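Local coordinates for protein putative silent information regulator 2,Putative silent information regulator 2 (Leishmania infantum, PDB 5OL0) that probably catalyses NAD-dependent removal of acetyl groups from protein lysines, as a zinc-containing class I sirtuin, and thereby probably regulates gene expression, at residues L37-A42 / L228-V233; L121-Q126 / G130-A135. All blocks are in the same frame, centred on the assembly; numbering follows the deposited sequence.

Contact 1 (L37-A42 / L228-V233); sequences LVLVGA and LLPCVV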
loop_
_atom_site.group_PDB
_atom_site.type_symbol
_atom_site.label_atom_id
_atom_site.label_comp_id
_atom_site.label_asym_id
_atom_site.label_seq_id
_atom_site.Cartn_x
_atom_site.Cartn_y
_atom_site.Cartn_z
ATOM N N LEU A 37 5.863 12.356 0.966
ATOM C CA LEU A 37 4.692 11.490 1.030
ATOM C C LEU A 37 5.033 10.208 0.279
ATOM O O LEU A 37 5.403 10.254 -0.885
ATOM C CB LEU A 37 3.515 12.187 0.393
ATOM C CG LEU A 37 2.228 11.375 0.260
ATOM C CD1 LEU A 37 1.603 11.153 1.610
ATOM C CD2 LEU A 37 1.274 12.121 -0.628
ATOM N N VAL A 38 4.935 9.079 0.964
ATOM C CA VAL A 38 5.221 7.816 0.329
ATOM C C VAL A 38 3.919 7.095 0.236
ATOM O O VAL A 38 3.197 6.945 1.232
ATOM C CB VAL A 38 6.229 6.977 1.148
ATOM C CG1 VAL A 38 6.583 5.642 0.416
ATOM C CG2 VAL A 38 7.491 7.762 1.382
ATOM N N LEU A 39 3.619 6.643 -0.959
ATOM C CA LEU A 39 2.489 5.753 -1.248
ATOM C C LEU A 39 2.953 4.373 -1.658
ATOM O O LEU A 39 3.874 4.227 -2.484
ATOM C CB LEU A 39 1.671 6.309 -2.424
ATOM C CG LEU A 39 1.325 7.780 -2.340
ATOM C CD1 LEU A 39 0.420 8.181 -3.488
ATOM C CD2 LEU A 39 0.640 8.125 -1.024
ATOM N N VAL A 40 2.267 3.348 -1.157
ATOM C CA VAL A 40 2.710 2.002 -1.278
ATOM C C VAL A 40 1.601 1.125 -1.794
ATOM O O VAL A 40 0.497 1.231 -1.313
ATOM C CB VAL A 40 3.170 1.461 0.102
ATOM C CG1 VAL A 40 3.810 0.097 -0.087
ATOM C CG2 VAL A 40 4.186 2.373 0.749
ATOM N N GLY A 41 1.887 0.247 -2.758
ATOM C CA GLY A 41 0.907 -0.753 -3.217
ATOM C C GLY A 41 1.496 -2.154 -3.358
ATOM O O GLY A 41 2.594 -2.398 -2.914
ATOM N N ALA A 42 0.801 -3.035 -4.092
ATOM C CA ALA A 42 1.064 -4.473 -4.105
ATOM C C ALA A 42 2.482 -4.792 -4.637
ATOM O O ALA A 42 3.113 -5.743 -4.182
ATOM C CB ALA A 42 0.032 -5.190 -4.946
ATOM N N LEU A 228 -6.379 9.235 -5.550
ATOM C CA LEU A 228 -6.381 10.709 -5.606
ATOM C C LEU A 228 -5.178 11.328 -4.960
ATOM O O LEU A 228 -4.847 12.475 -5.251
ATOM C CB LEU A 228 -7.578 11.305 -4.945
ATOM C CG LEU A 228 -8.896 11.197 -5.684
ATOM C CD1 LEU A 228 -9.995 11.623 -4.721
ATOM C CD2 LEU A 228 -8.837 12.143 -6.886
ATOM N N LEU A 229 -4.525 10.577 -4.083
ATOM C CA LEU A 229 -3.450 11.163 -3.294
ATOM C C LEU A 229 -2.423 11.949 -4.109
ATOM O O LEU A 229 -2.173 13.107 -3.828
ATOM C CB LEU A 229 -2.775 10.094 -2.416
ATOM C CG LEU A 229 -3.571 9.766 -1.170
ATOM C CD1 LEU A 229 -3.100 8.441 -0.608
ATOM C CD2 LEU A 229 -3.432 10.859 -0.090
ATOM N N PRO A 230 -1.845 11.348 -5.137
ATOM C CA PRO A 230 -0.830 12.087 -5.879
ATOM C C PRO A 230 -1.368 13.147 -6.811
ATOM O O PRO A 230 -0.571 13.942 -7.362
ATOM C CB PRO A 230 -0.154 10.983 -6.710
ATOM C CG PRO A 230 -1.201 9.944 -6.895
ATOM C CD PRO A 230 -2.020 9.977 -5.653
ATOM N N CYS A 231 -2.683 13.127 -7.045
ATOM C CA CYS A 231 -3.363 14.158 -7.831
ATOM C C CYS A 231 -3.531 15.492 -7.112
ATOM O O CYS A 231 -3.746 16.488 -7.781
ATOM C CB CYS A 231 -4.734 13.643 -8.336
ATOM S SG CYS A 231 -4.473 12.147 -9.372
ATOM N N VAL A 232 -3.505 15.508 -5.781
ATOM C CA VAL A 232 -3.801 16.715 -4.969
ATOM C C VAL A 232 -2.504 17.357 -4.405
ATOM O O VAL A 232 -2.565 18.384 -3.785
ATOM C CB VAL A 232 -4.813 16.468 -3.824
ATOM C CG1 VAL A 232 -6.210 16.043 -4.347
ATOM C CG2 VAL A 232 -4.340 15.410 -2.863
ATOM N N VAL A 233 -1.335 16.781 -4.657
ATOM C CA VAL A 233 -0.092 17.429 -4.265
ATOM C C VAL A 233 0.116 18.647 -5.169
ATOM O O VAL A 233 -0.412 18.678 -6.271
ATOM C CB VAL A 233 1.125 16.489 -4.338
ATOM C CG1 VAL A 233 0.840 15.238 -3.535
ATOM C CG2 VAL A 233 1.489 16.135 -5.764
#
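Leu-39 reaches from a central strand of the Rossmann-type sheet with its isobutyl end forked, and the two prongs straddle the start of the 228-233 turn. Leu-39 CD1 packs 3.7 Å from Pro-230 CD, while Leu-39 CD2 meets Leu-229 CD1 at 3.8 Å. The shoulder between these two partners is Leu-229 CB, which lies 3.9 Å from Leu-39 CD1, so the fork sits over it like a saddle. With CG set anti to the carbonyl carbon (chi1 -48°), Leu-39 brings both methyls out to the turn, where its side chain slants across that of Leu-229. Two residues earlier on the same face of the strand, Leu-37 makes a looser touch, its CD2 4.3 Å from Val-233 CG1. Branched aliphatic residues suit this buried seam, and Pro-230 offers a compact, conformationally restricted ring, whose CD and CG edge takes the CD1 prong. The turn has helical backbone angles at 228-231 but only weak internal bonds. Helix 198-207 backs it, with Leu-229 resting on Phe-200 and Leu-204, while strand 36-40 lies between strands 120-125 and 213-217, its other face, through Val-38 and Val-40, packed on helix 106-116.

Contact 2 (L121-Q126 / G130-A135); sequences LRCCTQ and GLEKAA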
loop_
_atom_site.group_PDB
_atom_site.type_symbol
_atom_site.label_atom_id
_atom_site.label_comp_id
_atom_site.label_asym_id
_atom_site.label_seq_id
_atom_site.Cartn_x
_atom_site.Cartn_y
_atom_site.Cartn_z
ATOM N N LEU A 121 6.683 12.762 5.669
ATOM C CA LEU A 121 5.436 13.419 6.028
ATOM C C LEU A 121 4.346 12.373 6.375
ATOM O O LEU A 121 3.614 12.485 7.358
ATOM C CB LEU A 121 5.008 14.270 4.884
ATOM C CG LEU A 121 3.684 15.017 4.963
ATOM C CD1 LEU A 121 3.657 16.084 6.071
ATOM C CD2 LEU A 121 3.472 15.591 3.561
ATOM N N ARG A 122 4.199 11.358 5.534
ATOM C CA ARG A 122 3.189 10.332 5.805
ATOM C C ARG A 122 3.479 9.192 4.884
ATOM O O ARG A 122 3.963 9.398 3.768
ATOM C CB ARG A 122 1.777 10.873 5.529
ATOM C CG ARG A 122 0.670 10.228 6.375
ATOM C CD ARG A 122 0.717 10.842 7.783
ATOM N NE ARG A 122 -0.260 10.223 8.697
ATOM C CZ ARG A 122 -1.535 10.650 8.848
ATOM N NH1 ARG A 122 -2.027 11.655 8.135
ATOM N NH2 ARG A 122 -2.344 10.041 9.695
ATOM N N CYS A 123 3.209 7.998 5.360
ATOM C CA CYS A 123 3.230 6.828 4.515
ATOM C C CYS A 123 1.787 6.346 4.394
ATOM O O CYS A 123 1.135 6.073 5.415
ATOM C CB CYS A 123 4.080 5.706 5.139
ATOM S SG CYS A 123 4.019 4.190 4.127
ATOM N N CYS A 124 1.295 6.235 3.168
ATOM C CA CYS A 124 -0.090 5.792 2.930
ATOM C C CYS A 124 0.006 4.548 2.083
ATOM O O CYS A 124 0.542 4.608 0.974
ATOM C CB CYS A 124 -0.834 6.859 2.162
ATOM S SG CYS A 124 -1.144 8.434 3.075
ATOM N N THR A 125 -0.536 3.446 2.573
ATOM C CA THR A 125 -0.431 2.151 1.885
ATOM C C THR A 125 -1.819 1.640 1.534
ATOM O O THR A 125 -2.751 1.774 2.282
ATOM C CB THR A 125 0.308 1.127 2.759
ATOM O OG1 THR A 125 0.426 -0.119 2.077
ATOM C CG2 THR A 125 -0.372 0.881 4.144
ATOM N N GLN A 126 -1.965 1.098 0.360
ATOM C CA GLN A 126 -3.152 0.390 -0.004
ATOM C C GLN A 126 -3.004 -1.125 0.233
ATOM O O GLN A 126 -3.965 -1.850 0.092
ATOM C CB GLN A 126 -3.528 0.692 -1.455
ATOM C CG GLN A 126 -2.594 0.324 -2.558
ATOM C CD GLN A 126 -3.161 0.772 -3.908
ATOM O OE1 GLN A 126 -4.301 0.528 -4.223
ATOM N NE2 GLN A 126 -2.396 1.402 -4.660
ATOM N N GLY A 130 0.179 -5.229 6.524
ATOM C CA GLY A 130 0.833 -4.721 7.726
ATOM C C GLY A 130 2.369 -4.608 7.731
ATOM O O GLY A 130 2.994 -4.374 8.785
ATOM N N LEU A 131 3.017 -4.694 6.585
ATOM C CA LEU A 131 4.467 -4.628 6.599
ATOM C C LEU A 131 5.111 -3.294 6.880
ATOM O O LEU A 131 6.240 -3.259 7.300
ATOM C CB LEU A 131 5.048 -5.225 5.327
ATOM C CG LEU A 131 4.653 -6.662 5.136
ATOM C CD1 LEU A 131 5.112 -7.220 3.784
ATOM C CD2 LEU A 131 5.148 -7.553 6.272
ATOM N N GLU A 132 4.439 -2.203 6.610
ATOM C CA GLU A 132 4.953 -0.901 6.989
ATOM C C GLU A 132 5.080 -0.840 8.542
ATOM O O GLU A 132 6.110 -0.417 9.086
ATOM C CB GLU A 132 4.055 0.218 6.495
ATOM C CG GLU A 132 3.885 0.299 4.964
ATOM C CD GLU A 132 2.801 -0.649 4.418
ATOM O OE1 GLU A 132 2.093 -1.389 5.207
ATOM O OE2 GLU A 132 2.700 -0.709 3.194
ATOM N N LYS A 133 4.008 -1.260 9.219
ATOM C CA LYS A 133 3.946 -1.382 10.682
ATOM C C LYS A 133 5.008 -2.370 11.173
ATOM O O LYS A 133 5.720 -2.110 12.147
ATOM C CB LYS A 133 2.549 -1.855 11.115
ATOM C CG LYS A 133 2.332 -1.887 12.622
ATOM C CD LYS A 133 0.844 -2.041 12.940
ATOM C CE LYS A 133 0.588 -1.882 14.432
ATOM N NZ LYS A 133 0.275 -3.160 15.135
ATOM N N ALA A 134 5.210 -3.453 10.450
ATOM C CA ALA A 134 6.234 -4.439 10.851
ATOM C C ALA A 134 7.628 -3.862 10.756
ATOM O O ALA A 134 8.491 -4.221 11.529
ATOM C CB ALA A 134 6.121 -5.704 9.985
ATOM N N ALA A 135 7.849 -2.929 9.828
ATOM C CA ALA A 135 9.133 -2.251 9.695
ATOM C C ALA A 135 9.341 -1.109 10.722
ATOM O O ALA A 135 10.372 -0.482 10.666
ATOM C CB ALA A 135 9.309 -1.703 8.265
#
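Thr-125 and Glu-132 mark the closest backbone approach of strand 122-125 and the short helix that begins at 131, with CA atoms 8.0 Å apart. The two belong to a beta-alpha-beta unit of the Rossmann-type fold, completed by strand 142-144. Gly-130, at the N-cap, has a positive phi, readily adopted by a residue without a side chain, and its O accepts the helical bond from Ala-134 N. Along the extended strand alternate residues face the helix, so Cys-123 and Thr-125 point to it and Cys-124 points to the opposite side, where it meets Leu-39 and Leu-229. Cys-123, small and weakly polar, lays SG 4.0 Å from Glu-132 CG, against the aliphatic part of the acid. Glu-132 is bent at chi2 (84°), which folds its carboxylate toward the threonine instead of extending it. Threonine suits the strand by its beta-branching and supplies a hydroxyl as well: with OG1 opposite the backbone N (chi1 -179°), it serves as donor to the acid and also bonds to Asn-127 N, in the turn that carries Gln-126 to Asp-129, a probable NAD-binding stretch. The methyl carbon Thr-125 CG2 lies 3.5 Å from Glu-132 OE1. The short bond from Thr-125 OG1 to Glu-132 OE2, 2.6 Å, arrives 50° out of the carboxylate plane.

Contacts 1 and 2 have centres 12 Å apart and share the parallel sheet, in which strands 36-40 and 120-125 are neighbours. Together they pack one element against each face of it: 228-233 on one side, helix 131-134 on the other. Backbone pairing joins them directly, with Val-38 O 2.8 Å from Cys-124 N and Val-40 O 3.0 Å from Gln-126 N, both probable hydrogen bonds. Along the chain contact 2 is local, nested within the excursion from 42 to 228 that contact 1 closes. Strand 120-125 runs straight into Gln-126, a probable NAD-binding residue whose O bonds to ND1 of His-146, the probable proton acceptor; Thr-219, likewise, lies about 5 Å from Leu-39 between side chains.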